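Farnesyltransferase, putative (PDB 3WCA) probably catalyses the magnesium-dependent, NAD(P)H-driven condensation of two farnesyl diphosphate molecules into squalene, the first step from farnesyl diphosphate towards lanosterol. Local coordinates at residues A43-E48 with F277-I282; G197-K202 with I282-A287; M288-L293 with V305-G310; T331-L336 with D356-M361. The protein carries 1 engineered substitution. All coordinates share one frame; numbering follows the deposited sequence.

Contact 1 (A43-E48 with F277-I282)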
loop_
_atom_site.group_PDB
_atom_site.type_symbol
_atom_site.label_atom_id
_atom_site.label_comp_id
_atom_site.label_asym_id
_atom_site.label_seq_id
_atom_site.Cartn_x
_atom_site.Cartn_y
_atom_site.Cartn_z
ATOM N N ALA A 43 -8.153 -5.819 7.467
ATOM C CA ALA A 43 -9.218 -6.086 8.430
ATOM C C ALA A 43 -8.726 -6.613 9.774
ATOM O O ALA A 43 -9.471 -6.622 10.745
ATOM C CB ALA A 43 -10.256 -7.054 7.826
ATOM N N VAL A 44 -7.480 -7.066 9.834
ATOM C CA VAL A 44 -6.946 -7.554 11.088
ATOM C C VAL A 44 -6.253 -6.387 11.759
ATOM O O VAL A 44 -6.489 -6.086 12.928
ATOM C CB VAL A 44 -5.912 -8.684 10.886
ATOM C CG1 VAL A 44 -5.306 -9.069 12.226
ATOM C CG2 VAL A 44 -6.570 -9.902 10.247
ATOM N N VAL A 45 -5.396 -5.724 10.999
ATOM C CA VAL A 45 -4.634 -4.606 11.517
ATOM C C VAL A 45 -5.517 -3.464 11.992
ATOM O O VAL A 45 -5.218 -2.823 12.995
ATOM C CB VAL A 45 -3.666 -4.067 10.450
ATOM C CG1 VAL A 45 -2.764 -3.019 11.054
ATOM C CG2 VAL A 45 -2.846 -5.215 9.880
ATOM N N ILE A 46 -6.603 -3.209 11.269
ATOM C CA ILE A 46 -7.494 -2.130 11.629
ATOM C C ILE A 46 -8.072 -2.313 13.039
ATOM O O ILE A 46 -8.457 -1.344 13.683
ATOM C CB ILE A 46 -8.645 -2.002 10.601
ATOM C CG1 ILE A 46 -9.286 -0.616 10.711
ATOM C CG2 ILE A 46 -9.687 -3.102 10.825
ATOM C CD1 ILE A 46 -10.493 -0.430 9.804
ATOM N N MET A 47 -8.107 -3.548 13.525
ATOM C CA MET A 47 -8.657 -3.812 14.850
ATOM C C MET A 47 -7.807 -3.244 15.981
ATOM O O MET A 47 -8.251 -3.189 17.124
ATOM C CB MET A 47 -8.864 -5.318 15.043
ATOM C CG MET A 47 -9.941 -5.906 14.133
ATOM S SD MET A 47 -11.537 -5.021 14.276
ATOM C CE MET A 47 -12.250 -5.330 12.642
ATOM N N GLU A 48 -6.585 -2.834 15.656
ATOM C CA GLU A 48 -5.664 -2.230 16.621
ATOM C C GLU A 48 -6.176 -0.844 17.029
ATOM O O GLU A 48 -5.857 -0.338 18.109
ATOM C CB GLU A 48 -4.274 -2.048 15.997
ATOM C CG GLU A 48 -3.482 -3.331 15.712
ATOM C CD GLU A 48 -3.294 -4.197 16.951
ATOM O OE1 GLU A 48 -3.207 -3.641 18.066
ATOM O OE2 GLU A 48 -3.222 -5.434 16.806
ATOM N N PHE A 277 0.072 3.869 16.721
ATOM C CA PHE A 277 1.373 3.304 16.432
ATOM C C PHE A 277 1.319 1.850 15.949
ATOM O O PHE A 277 1.915 1.518 14.922
ATOM C CB PHE A 277 2.291 3.396 17.644
ATOM C CG PHE A 277 3.633 2.764 17.416
ATOM C CD1 PHE A 277 3.805 1.388 17.576
ATOM C CD2 PHE A 277 4.701 3.533 16.960
ATOM C CE1 PHE A 277 5.027 0.779 17.280
ATOM C CE2 PHE A 277 5.927 2.941 16.660
ATOM C CZ PHE A 277 6.090 1.556 16.820
ATOM N N ALA A 278 0.615 0.981 16.669
ATOM C CA ALA A 278 0.557 -0.421 16.252
ATOM C C ALA A 278 -0.102 -0.575 14.878
ATOM O O ALA A 278 0.369 -1.346 14.040
ATOM C CB ALA A 278 -0.180 -1.265 17.303
ATOM N N PHE A 279 -1.192 0.158 14.651
ATOM C CA PHE A 279 -1.906 0.110 13.377
ATOM C C PHE A 279 -0.996 0.552 12.222
ATOM O O PHE A 279 -1.062 -0.005 11.127
ATOM C CB PHE A 279 -3.142 1.023 13.424
ATOM C CG PHE A 279 -3.746 1.286 12.078
ATOM C CD1 PHE A 279 -4.577 0.347 11.467
ATOM C CD2 PHE A 279 -3.442 2.461 11.389
ATOM C CE1 PHE A 279 -5.094 0.572 10.182
ATOM C CE2 PHE A 279 -3.950 2.697 10.112
ATOM C CZ PHE A 279 -4.775 1.753 9.505
ATOM N N SER A 280 -0.152 1.550 12.486
ATOM C CA SER A 280 0.775 2.101 11.490
ATOM C C SER A 280 2.057 1.291 11.271
ATOM O O SER A 280 2.562 1.187 10.148
ATOM C CB SER A 280 1.164 3.534 11.886
ATOM O OG SER A 280 0.029 4.399 11.895
ATOM N N ALA A 281 2.561 0.704 12.350
ATOM C CA ALA A 281 3.802 -0.061 12.327
ATOM C C ALA A 281 3.738 -1.455 11.732
ATOM O O ALA A 281 4.616 -1.843 10.967
ATOM C CB ALA A 281 4.361 -0.154 13.736
ATOM N N ILE A 282 2.709 -2.207 12.096
ATOM C CA ILE A 282 2.575 -3.579 11.638
ATOM C C ILE A 282 2.703 -3.783 10.136
ATOM O O ILE A 282 3.458 -4.638 9.699
ATOM C CB ILE A 282 1.265 -4.189 12.176
ATOM C CG1 ILE A 282 1.420 -4.400 13.693
ATOM C CG2 ILE A 282 0.919 -5.489 11.445
ATOM C CD1 ILE A 282 0.130 -4.804 14.410
#
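Phe279 meets Val45 and Ile46 with the edge of its ring. Val45 O lies at the rim in the ring plane, 3.6 Å from Phe279 CD1, while Ile46 CA approaches the same CD1 at 3.8 Å. The ring is there because CG stands opposite the backbone N (chi1 166°), which sends it across towards the turn of 43-48. The Val45 side chain crosses Phe279 at about a right angle and rests its CG1 3.5 Å from Phe279 O. The Val45 and Ile282 side chains pass in opposite directions, CG2 to CG2 at 4.1 Å. Glu48 CG lies anti to its carbonyl carbon (chi1 -69°), 4.1 Å from Ile282 CD1; the bend at chi2 then carries OE1 to Ala278 CB, 3.9 Å away. No hydrogen bond joins the two segments; they meet by van der Waals packing, largely apolar, with the Glu48 carboxylate at the border, and Phe316 of helix 309-318 touches both Val45 and Ile282. A short helix ending in a 3-10 turn thus docks on the long helix 274-294, whose Phe279 side chain lies about 5 Å from the hydrocarbon tail of the bound farnesyl thiodiphosphate, as befits the all-helical isoprenoid synthase fold built round its substrate cavity.

Contact 2 (G197-K202 with I282-A287); sequences GLFLQK and IPQVMA. With FPS (S-[(2E,6E)-3,7,11-trimethyldodeca-2,6,10-trienyl] trihydrogen thiodiphosphate), chain E.
The helical segments 197-202 and 282-287 cross at 45° with their axes 9.5 Å apart, the nearest CA atoms being those of Leu200 and Ala287. Both helices belong to the all-helical isoprenoid synthase fold; 197-202 lines the farnesyl pocket through Gly197, Leu200 and Gln201, and 282-287 packs against it. Proline at 283, whose N cannot bond to the preceding turn, kinks the second helix at the start of the contact.

Gln284 fills the groove between Phe199 and Leu200. Bent at chi2 (-59°), it brings its amide over Leu200, the two side chains crossing at about a right angle with NE2 3.4 Å from Leu200 CG. That NE2 is bonded to Met196 O on the first helix, which fixes the rotation of the amide and turns OE1 towards the aromatic ring. Gln284 OE1 meets Phe199 at the edge, 3.2 Å from CD2, with ring and amide planes 30° apart. This buried oxygen has no hydrogen-bond partner in the model, so the weakly positive ring edge probably offers it modest electrostatic compensation.

Beyond the amide the contact is apolar. Ala287 CB lies 3.6 Å from Phe199 CE2 and 3.7 Å from Leu200 CD2, joining the two side chains from the second helix. The branches of Leu200 divide their work: CD2 lies 3.4 Å from Pro283 O, whereas CD1 touches Pro283 CB on the protein side and, 3.8 Å away, C8 of the farnesyl chain.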
loop_
_atom_site.group_PDB
_atom_site.type_symbol
_atom_site.label_atom_id
_atom_site.label_comp_id
_atom_site.label_asym_id
_atom_site.label_seq_id
_atom_site.Cartn_x
_atom_site.Cartn_y
_atom_site.Cartn_z
ATOM N N GLY A 197 3.221 5.155 2.582
ATOM C CA GLY A 197 2.361 4.512 1.612
ATOM C C GLY A 197 3.151 3.883 0.470
ATOM O O GLY A 197 2.826 2.783 0.018
ATOM N N LEU A 198 4.199 4.568 0.013
ATOM C CA LEU A 198 4.994 4.049 -1.089
ATOM C C LEU A 198 5.743 2.785 -0.736
ATOM O O LEU A 198 5.835 1.880 -1.558
ATOM C CB LEU A 198 5.975 5.107 -1.609
ATOM C CG LEU A 198 5.477 5.869 -2.844
ATOM C CD1 LEU A 198 4.172 6.554 -2.521
ATOM C CD2 LEU A 198 6.521 6.894 -3.294
ATOM N N PHE A 199 6.268 2.706 0.482
ATOM C CA PHE A 199 6.991 1.513 0.883
ATOM C C PHE A 199 6.089 0.295 0.815
ATOM O O PHE A 199 6.510 -0.765 0.356
ATOM C CB PHE A 199 7.553 1.642 2.298
ATOM C CG PHE A 199 8.470 0.498 2.686
ATOM C CD1 PHE A 199 9.612 0.220 1.930
ATOM C CD2 PHE A 199 8.189 -0.303 3.790
ATOM C CE1 PHE A 199 10.460 -0.837 2.263
ATOM C CE2 PHE A 199 9.029 -1.369 4.138
ATOM C CZ PHE A 199 10.161 -1.639 3.383
ATOM N N LEU A 200 4.848 0.442 1.270
ATOM C CA LEU A 200 3.919 -0.677 1.238
ATOM C C LEU A 200 3.515 -1.034 -0.188
ATOM O O LEU A 200 3.554 -2.199 -0.576
ATOM C CB LEU A 200 2.639 -0.376 2.043
ATOM C CG LEU A 200 2.724 -0.022 3.536
ATOM C CD1 LEU A 200 1.303 -0.048 4.142
ATOM C CD2 LEU A 200 3.625 -1.018 4.261
ATOM N N GLN A 201 3.128 -0.028 -0.968
ATOM C CA GLN A 201 2.680 -0.280 -2.319
ATOM C C GLN A 201 3.792 -0.906 -3.153
ATOM O O GLN A 201 3.559 -1.872 -3.855
ATOM C CB GLN A 201 2.177 1.020 -2.970
ATOM C CG GLN A 201 1.490 0.828 -4.332
ATOM C CD GLN A 201 0.255 -0.073 -4.264
ATOM O OE1 GLN A 201 -0.574 0.059 -3.369
ATOM N NE2 GLN A 201 0.128 -0.982 -5.221
ATOM N N LYS A 202 5.000 -0.371 -3.051
ATOM C CA LYS A 202 6.111 -0.890 -3.838
ATOM C C LYS A 202 6.489 -2.325 -3.477
ATOM O O LYS A 202 6.791 -3.126 -4.364
ATOM C CB LYS A 202 7.327 0.041 -3.722
ATOM C CG LYS A 202 7.121 1.383 -4.427
ATOM C CD LYS A 202 8.419 2.166 -4.551
ATOM C CE LYS A 202 8.198 3.512 -5.230
ATOM N NZ LYS A 202 9.463 4.302 -5.346
ATOM N N ILE A 282 2.709 -2.207 12.096
ATOM C CA ILE A 282 2.575 -3.579 11.638
ATOM C C ILE A 282 2.703 -3.783 10.136
ATOM O O ILE A 282 3.458 -4.638 9.699
ATOM C CB ILE A 282 1.265 -4.189 12.176
ATOM C CG1 ILE A 282 1.420 -4.400 13.693
ATOM C CG2 ILE A 282 0.919 -5.489 11.445
ATOM C CD1 ILE A 282 0.130 -4.804 14.410
ATOM N N PRO A 283 1.972 -3.006 9.328
ATOM C CA PRO A 283 2.096 -3.196 7.883
ATOM C C PRO A 283 3.515 -2.872 7.394
ATOM O O PRO A 283 4.025 -3.525 6.480
ATOM C CB PRO A 283 1.047 -2.233 7.323
ATOM C CG PRO A 283 -0.007 -2.198 8.445
ATOM C CD PRO A 283 0.902 -2.042 9.638
ATOM N N GLN A 284 4.153 -1.877 8.001
ATOM C CA GLN A 284 5.504 -1.518 7.604
ATOM C C GLN A 284 6.475 -2.654 7.935
ATOM O O GLN A 284 7.307 -3.021 7.110
ATOM C CB GLN A 284 5.965 -0.228 8.300
ATOM C CG GLN A 284 5.144 1.031 7.968
ATOM C CD GLN A 284 5.143 1.369 6.492
ATOM O OE1 GLN A 284 6.146 1.176 5.799
ATOM N NE2 GLN A 284 4.023 1.882 6.000
ATOM N N VAL A 285 6.381 -3.210 9.138
ATOM C CA VAL A 285 7.279 -4.302 9.500
ATOM C C VAL A 285 7.043 -5.517 8.581
ATOM O O VAL A 285 7.986 -6.201 8.190
ATOM C CB VAL A 285 7.095 -4.703 10.972
ATOM C CG1 VAL A 285 7.955 -5.916 11.295
ATOM C CG2 VAL A 285 7.473 -3.532 11.871
ATOM N N MET A 286 5.787 -5.771 8.230
ATOM C CA MET A 286 5.441 -6.878 7.336
ATOM C C MET A 286 6.031 -6.654 5.938
ATOM O O MET A 286 6.467 -7.591 5.278
ATOM C CB MET A 286 3.931 -6.979 7.202
ATOM C CG MET A 286 3.238 -7.154 8.507
ATOM S SD MET A 286 2.754 -8.835 8.657
ATOM C CE MET A 286 0.990 -8.580 8.412
ATOM N N ALA A 287 6.008 -5.405 5.489
ATOM C CA ALA A 287 6.536 -5.056 4.180
ATOM C C ALA A 287 8.039 -5.298 4.145
ATOM O O ALA A 287 8.561 -5.838 3.170
ATOM C CB ALA A 287 6.226 -3.591 3.857
HETATM C C1 FPS E . -3.441 -3.171 -0.875
HETATM S S1 FPS E . -5.059 -3.704 -0.130
HETATM C C2 FPS E . -3.144 -1.689 -0.491
HETATM C C3 FPS E . -1.942 -1.058 -0.189
HETATM C C4 FPS E . -0.592 -1.739 -0.185
HETATM C C5 FPS E . -2.008 0.408 0.174
HETATM C C6 FPS E . -2.564 0.783 1.583
HETATM C C7 FPS E . -1.711 1.922 2.099
HETATM C C8 FPS E . -1.595 2.336 3.370
HETATM C C10 FPS E . -0.657 3.535 3.611
HETATM C C9 FPS E . -2.335 1.692 4.548
HETATM C C11 FPS E . -0.037 3.514 4.989
HETATM C C12 FPS E . 0.436 4.902 5.334
HETATM C C13 FPS E . 0.457 5.439 6.575
HETATM C C14 FPS E . -0.010 4.697 7.834
HETATM C C15 FPS E . 0.981 6.865 6.720
HETATM P PA FPS E . -4.723 -4.833 1.573
HETATM O O1A FPS E . -3.783 -4.060 2.541
HETATM O O2A FPS E . -6.062 -5.066 2.225
HETATM O O3A FPS E . -4.278 -6.427 1.311
HETATM P PB FPS E . -3.118 -7.216 0.362
HETATM O O1B FPS E . -2.390 -8.326 1.178
HETATM O O2B FPS E . -3.843 -7.933 -0.833
HETATM O O3B FPS E . -1.991 -6.193 -0.081
#

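Contact 3 (M288-L293 with V305-G310)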
loop_
_atom_site.group_PDB
_atom_site.type_symbol
_atom_site.label_atom_id
_atom_site.label_comp_id
_atom_site.label_asym_id
_atom_site.label_seq_id
_atom_site.Cartn_x
_atom_site.Cartn_y
_atom_site.Cartn_z
ATOM N N MET A 288 8.735 -4.909 5.210
ATOM C CA MET A 288 10.174 -5.113 5.258
ATOM C C MET A 288 10.511 -6.605 5.308
ATOM O O MET A 288 11.527 -7.025 4.750
ATOM C CB MET A 288 10.796 -4.384 6.449
ATOM C CG MET A 288 12.327 -4.458 6.484
ATOM S SD MET A 288 13.185 -3.558 5.141
ATOM C CE MET A 288 13.063 -1.963 5.777
ATOM N N ALA A 289 9.658 -7.406 5.955
ATOM C CA ALA A 289 9.898 -8.849 6.022
ATOM C C ALA A 289 9.714 -9.435 4.620
ATOM O O ALA A 289 10.519 -10.262 4.170
ATOM C CB ALA A 289 8.932 -9.530 7.011
ATOM N N THR A 290 8.660 -9.010 3.930
ATOM C CA THR A 290 8.412 -9.486 2.576
ATOM C C THR A 290 9.573 -9.065 1.661
ATOM O O THR A 290 10.100 -9.869 0.890
ATOM C CB THR A 290 7.123 -8.891 2.017
ATOM O OG1 THR A 290 6.019 -9.337 2.802
ATOM C CG2 THR A 290 6.908 -9.313 0.575
ATOM N N LEU A 291 9.965 -7.799 1.768
ATOM C CA LEU A 291 11.040 -7.254 0.967
ATOM C C LEU A 291 12.350 -8.019 1.176
ATOM O O LEU A 291 13.098 -8.243 0.223
ATOM C CB LEU A 291 11.251 -5.774 1.305
ATOM C CG LEU A 291 12.124 -5.029 0.291
ATOM C CD1 LEU A 291 11.339 -4.877 -1.031
ATOM C CD2 LEU A 291 12.542 -3.675 0.855
ATOM N N SER A 292 12.630 -8.414 2.414
ATOM C CA SER A 292 13.859 -9.156 2.695
ATOM C C SER A 292 13.786 -10.544 2.068
ATOM O O SER A 292 14.805 -11.126 1.712
ATOM C CB SER A 292 14.080 -9.288 4.201
ATOM O OG SER A 292 13.178 -10.207 4.776
ATOM N N LEU A 293 12.573 -11.065 1.926
ATOM C CA LEU A 293 12.360 -12.382 1.341
ATOM C C LEU A 293 12.381 -12.372 -0.187
ATOM O O LEU A 293 12.865 -13.320 -0.801
ATOM C CB LEU A 293 11.024 -12.957 1.809
ATOM C CG LEU A 293 11.057 -14.039 2.889
ATOM C CD1 LEU A 293 11.751 -13.531 4.142
ATOM C CD2 LEU A 293 9.628 -14.463 3.199
ATOM N N VAL A 305 5.868 -15.049 -2.998
ATOM C CA VAL A 305 6.725 -15.286 -1.848
ATOM C C VAL A 305 6.060 -14.636 -0.626
ATOM O O VAL A 305 5.727 -13.446 -0.643
ATOM C CB VAL A 305 8.126 -14.698 -2.108
ATOM C CG1 VAL A 305 8.987 -14.799 -0.864
ATOM C CG2 VAL A 305 8.784 -15.458 -3.271
ATOM N N LYS A 306 5.848 -15.435 0.418
ATOM C CA LYS A 306 5.193 -14.978 1.642
ATOM C C LYS A 306 5.914 -15.381 2.918
ATOM O O LYS A 306 6.595 -16.400 2.960
ATOM C CB LYS A 306 3.769 -15.535 1.720
ATOM C CG LYS A 306 2.728 -14.724 0.965
ATOM C CD LYS A 306 1.347 -14.899 1.595
ATOM C CE LYS A 306 0.538 -13.600 1.515
ATOM N NZ LYS A 306 1.232 -12.466 2.219
ATOM N N THR A 307 5.746 -14.577 3.964
ATOM C CA THR A 307 6.356 -14.873 5.249
ATOM C C THR A 307 5.555 -16.009 5.869
ATOM O O THR A 307 4.469 -16.346 5.409
ATOM C CB THR A 307 6.290 -13.661 6.199
ATOM O OG1 THR A 307 4.923 -13.395 6.541
ATOM C CG2 THR A 307 6.884 -12.425 5.525
ATOM N N THR A 308 6.090 -16.614 6.909
ATOM C CA THR A 308 5.360 -17.687 7.561
ATOM C C THR A 308 4.260 -17.070 8.413
ATOM O O THR A 308 4.277 -15.872 8.709
ATOM C CB THR A 308 6.288 -18.517 8.447
ATOM O OG1 THR A 308 6.684 -17.742 9.583
ATOM C CG2 THR A 308 7.540 -18.919 7.659
ATOM N N ARG A 309 3.289 -17.887 8.788
ATOM C CA ARG A 309 2.190 -17.422 9.608
ATOM C C ARG A 309 2.715 -17.160 11.012
ATOM O O ARG A 309 2.163 -16.351 11.738
ATOM C CB ARG A 309 1.075 -18.465 9.630
ATOM C CG ARG A 309 1.526 -19.834 10.119
ATOM C CD ARG A 309 0.343 -20.784 10.157
ATOM N NE ARG A 309 0.758 -22.157 10.416
ATOM C CZ ARG A 309 -0.081 -23.149 10.677
ATOM N NH1 ARG A 309 -1.390 -22.924 10.720
ATOM N NH2 ARG A 309 0.388 -24.367 10.897
ATOM N N GLY A 310 3.801 -17.836 11.375
ATOM C CA GLY A 310 4.401 -17.641 12.687
ATOM C C GLY A 310 5.137 -16.314 12.778
ATOM O O GLY A 310 5.066 -15.611 13.796
HETATM O O HOH W 1 4.551 -11.530 2.463
#
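Ala289 O, on the residue whose methyl touches Thr307, is gripped by two donors of its own helix. Ser292 OG gives it a bond of 2.7 Å, meeting the C=O at 123° and tilted 28° from the carbonyl plane, and Leu293 N reaches it from the same face. The hydroxyl is thereby folded back on the helix, a common way for a serine within a helix to satisfy its hydroxyl.

Across the contact the meeting is mostly of methyls. Thr307 tucks OG1 over its own backbone (chi1 67°), which leaves CG2 to face the helix, where it lies 3.8 Å from Ala289 CB and 4.1 Å from Leu293 CD2. Leu293 is the broad partner: its CB packs on Val305 CG1 at 3.8 Å, and its CD2 lies 3.6 Å from Lys306 O, so one side chain follows three successive residues of the extended loop backbone.

Polar linkage across the contact is indirect. Thr290 OG1, already bonded to Met286 O one turn earlier, also holds a water at 2.7 Å, and Lys306 NZ reaches that water by a weak bond only. Thr307 OG1 has a weak bond to Thr312 OG1.

Just past the packed residues, Thr308 stands as N-cap, its OG1 bonded to Ala311 N. The loop between two consecutive helices of the all-helical isoprenoid synthase fold, 274-294 and 309-318, thus folds back on the first and caps the second.

Contact 4 (T331-L336 with D356-M361)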
loop_
_atom_site.group_PDB
_atom_site.type_symbol
_atom_site.label_atom_id
_atom_site.label_comp_id
_atom_site.label_asym_id
_atom_site.label_seq_id
_atom_site.Cartn_x
_atom_site.Cartn_y
_atom_site.Cartn_z
ATOM N N THR A 331 16.443 -6.225 12.214
ATOM C CA THR A 331 16.625 -7.651 11.972
ATOM C C THR A 331 16.329 -8.042 10.525
ATOM O O THR A 331 17.115 -8.749 9.897
ATOM C CB THR A 331 15.717 -8.507 12.878
ATOM O OG1 THR A 331 16.141 -8.382 14.241
ATOM C CG2 THR A 331 15.788 -9.965 12.466
ATOM N N TYR A 332 15.185 -7.606 10.009
ATOM C CA TYR A 332 14.823 -7.927 8.639
ATOM C C TYR A 332 15.724 -7.206 7.645
ATOM O O TYR A 332 16.096 -7.764 6.620
ATOM C CB TYR A 332 13.359 -7.585 8.385
ATOM C CG TYR A 332 12.424 -8.613 8.977
ATOM C CD1 TYR A 332 12.440 -9.931 8.527
ATOM C CD2 TYR A 332 11.558 -8.280 10.020
ATOM C CE1 TYR A 332 11.617 -10.899 9.099
ATOM C CE2 TYR A 332 10.733 -9.237 10.605
ATOM C CZ TYR A 332 10.763 -10.539 10.143
ATOM O OH TYR A 332 9.935 -11.482 10.712
ATOM N N THR A 333 16.080 -5.967 7.949
ATOM C CA THR A 333 16.957 -5.212 7.071
ATOM C C THR A 333 18.288 -5.946 6.972
ATOM O O THR A 333 18.881 -6.026 5.896
ATOM C CB THR A 333 17.228 -3.800 7.615
ATOM O OG1 THR A 333 15.994 -3.079 7.724
ATOM C CG2 THR A 333 18.189 -3.054 6.683
ATOM N N LEU A 334 18.761 -6.472 8.097
ATOM C CA LEU A 334 20.028 -7.198 8.113
ATOM C C LEU A 334 19.922 -8.531 7.373
ATOM O O LEU A 334 20.918 -9.030 6.850
ATOM C CB LEU A 334 20.503 -7.439 9.555
ATOM C CG LEU A 334 20.963 -6.233 10.387
ATOM C CD1 LEU A 334 21.296 -6.666 11.811
ATOM C CD2 LEU A 334 22.180 -5.608 9.736
ATOM N N ARG A 335 18.724 -9.113 7.336
ATOM C CA ARG A 335 18.526 -10.377 6.630
ATOM C C ARG A 335 18.568 -10.130 5.127
ATOM O O ARG A 335 19.036 -10.977 4.361
ATOM C CB ARG A 335 17.177 -11.023 6.981
ATOM C CG ARG A 335 17.195 -11.923 8.207
ATOM C CD ARG A 335 18.188 -13.079 8.058
ATOM N NE ARG A 335 17.762 -14.088 7.089
ATOM C CZ ARG A 335 18.436 -15.204 6.825
ATOM N NH1 ARG A 335 19.576 -15.458 7.454
ATOM N NH2 ARG A 335 17.963 -16.080 5.949
ATOM N N LEU A 336 18.052 -8.978 4.715
ATOM C CA LEU A 336 18.022 -8.618 3.313
ATOM C C LEU A 336 19.469 -8.508 2.831
ATOM O O LEU A 336 19.861 -9.159 1.864
ATOM C CB LEU A 336 17.264 -7.288 3.136
ATOM C CG LEU A 336 16.891 -6.798 1.731
ATOM C CD1 LEU A 336 15.736 -5.784 1.800
ATOM C CD2 LEU A 336 18.102 -6.171 1.076
ATOM N N ASP A 356 21.858 3.293 5.325
ATOM C CA ASP A 356 21.007 4.450 5.598
ATOM C C ASP A 356 19.833 4.029 6.474
ATOM O O ASP A 356 19.466 4.737 7.409
ATOM C CB ASP A 356 20.444 5.049 4.314
ATOM C CG ASP A 356 21.422 5.947 3.622
ATOM O OD1 ASP A 356 22.191 6.620 4.342
ATOM O OD2 ASP A 356 21.413 5.990 2.372
ATOM N N ALA A 357 19.244 2.878 6.152
ATOM C CA ALA A 357 18.105 2.354 6.895
ATOM C C ALA A 357 18.490 2.012 8.334
ATOM O O ALA A 357 17.857 2.466 9.277
ATOM C CB ALA A 357 17.550 1.111 6.189
ATOM N N ILE A 358 19.529 1.202 8.489
ATOM C CA ILE A 358 19.997 0.798 9.806
ATOM C C ILE A 358 20.449 2.013 10.602
ATOM O O ILE A 358 20.245 2.095 11.810
ATOM C CB ILE A 358 21.164 -0.202 9.678
ATOM C CG1 ILE A 358 20.651 -1.485 9.021
ATOM C CG2 ILE A 358 21.774 -0.497 11.044
ATOM C CD1 ILE A 358 21.716 -2.516 8.793
ATOM N N ARG A 359 21.054 2.963 9.913
ATOM C CA ARG A 359 21.529 4.165 10.567
ATOM C C ARG A 359 20.336 4.925 11.121
ATOM O O ARG A 359 20.352 5.383 12.262
ATOM C CB ARG A 359 22.303 5.022 9.565
ATOM C CG ARG A 359 22.947 6.251 10.153
ATOM C CD ARG A 359 23.957 6.842 9.182
ATOM N NE ARG A 359 25.123 5.976 9.001
ATOM C CZ ARG A 359 25.365 5.255 7.910
ATOM N NH1 ARG A 359 24.521 5.291 6.885
ATOM N NH2 ARG A 359 26.455 4.499 7.843
ATOM N N ALA A 360 19.291 5.038 10.308
ATOM C CA ALA A 360 18.081 5.740 10.700
ATOM C C ALA A 360 17.435 5.062 11.903
ATOM O O ALA A 360 16.830 5.716 12.744
ATOM C CB ALA A 360 17.110 5.776 9.530
ATOM N N MET A 361 17.566 3.743 11.972
ATOM C CA MET A 361 17.009 2.966 13.075
ATOM C C MET A 361 17.801 3.209 14.360
ATOM O O MET A 361 17.226 3.567 15.392
ATOM C CB MET A 361 17.030 1.477 12.726
ATOM C CG MET A 361 15.958 1.051 11.730
ATOM S SD MET A 361 16.356 -0.475 10.855
ATOM C CE MET A 361 15.703 -0.108 9.230
#
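This is antiparallel helix packing at the C-terminal edge of the fold, where helix 347-362 lies against helix 322-338. Their short segments run at 162° with axes 10.2 Å apart, and Thr333 and Ile358 have the nearest CA atoms. The contact lies far from the magnesium site.

Ile358 is the central projection, received by Thr333 and Leu334. The Thr333 and Ile358 side chains pass in opposite directions, Thr333 CG2 lying 3.7 Å from Ile358 CG1 and 4.2 Å from Ala357 CB. Leu334 crosses Ile358 at about a right angle, methyl against methyl: Leu334 CD2 and Ile358 CD1 are only 3.3 Å apart, closer than usual for two carbons, which marks a tight spot.

On the other flank, Met361 brings its terminal methyl to the Thr333 hydroxyl, with CE 3.3 Å from OG1. The bend at chi3 (-143°) turns that methyl in towards the threonine. Thr333 OG1 keeps its hydrogen bond within its own helix, so its polar partner is Leu329 O, and Met361 meets it by packing. Met361 also touches Val261 and Val265 of helix 261-269, which carries the packing into a third helix.

No hydrogen bond or salt bridge crosses between the segments; the long Arg359 NH1 to Asp356 OD1 pair, at 3.7 Å, stays within one helix. Cohesion here therefore rests on van der Waals packing and partial burial of apolar side chains, Leu334 lying at the exposed border.

Reading from the N terminus, contact 1 closes a loop of 228 residues by bringing 43-48 to helix 274-294. Contact 2 crosses it: 197-202 lies inside that loop, yet its partner continues the same helix, with Ile282 common to both and Val45 touching Pro283. Contact 3 then follows in series, closing the short link between the end of helix 274-294 and helix 309-318; contact 4, later still, pairs helices 322-338 and 347-362. Phe199 touches Met288 and Leu291, and Tyr332 packs on Ala289, so contact 3 adjoins both its neighbours. Helix 274-294 is thus the shared spine, joining the N-terminal region and pocket wall to the C-terminal helices.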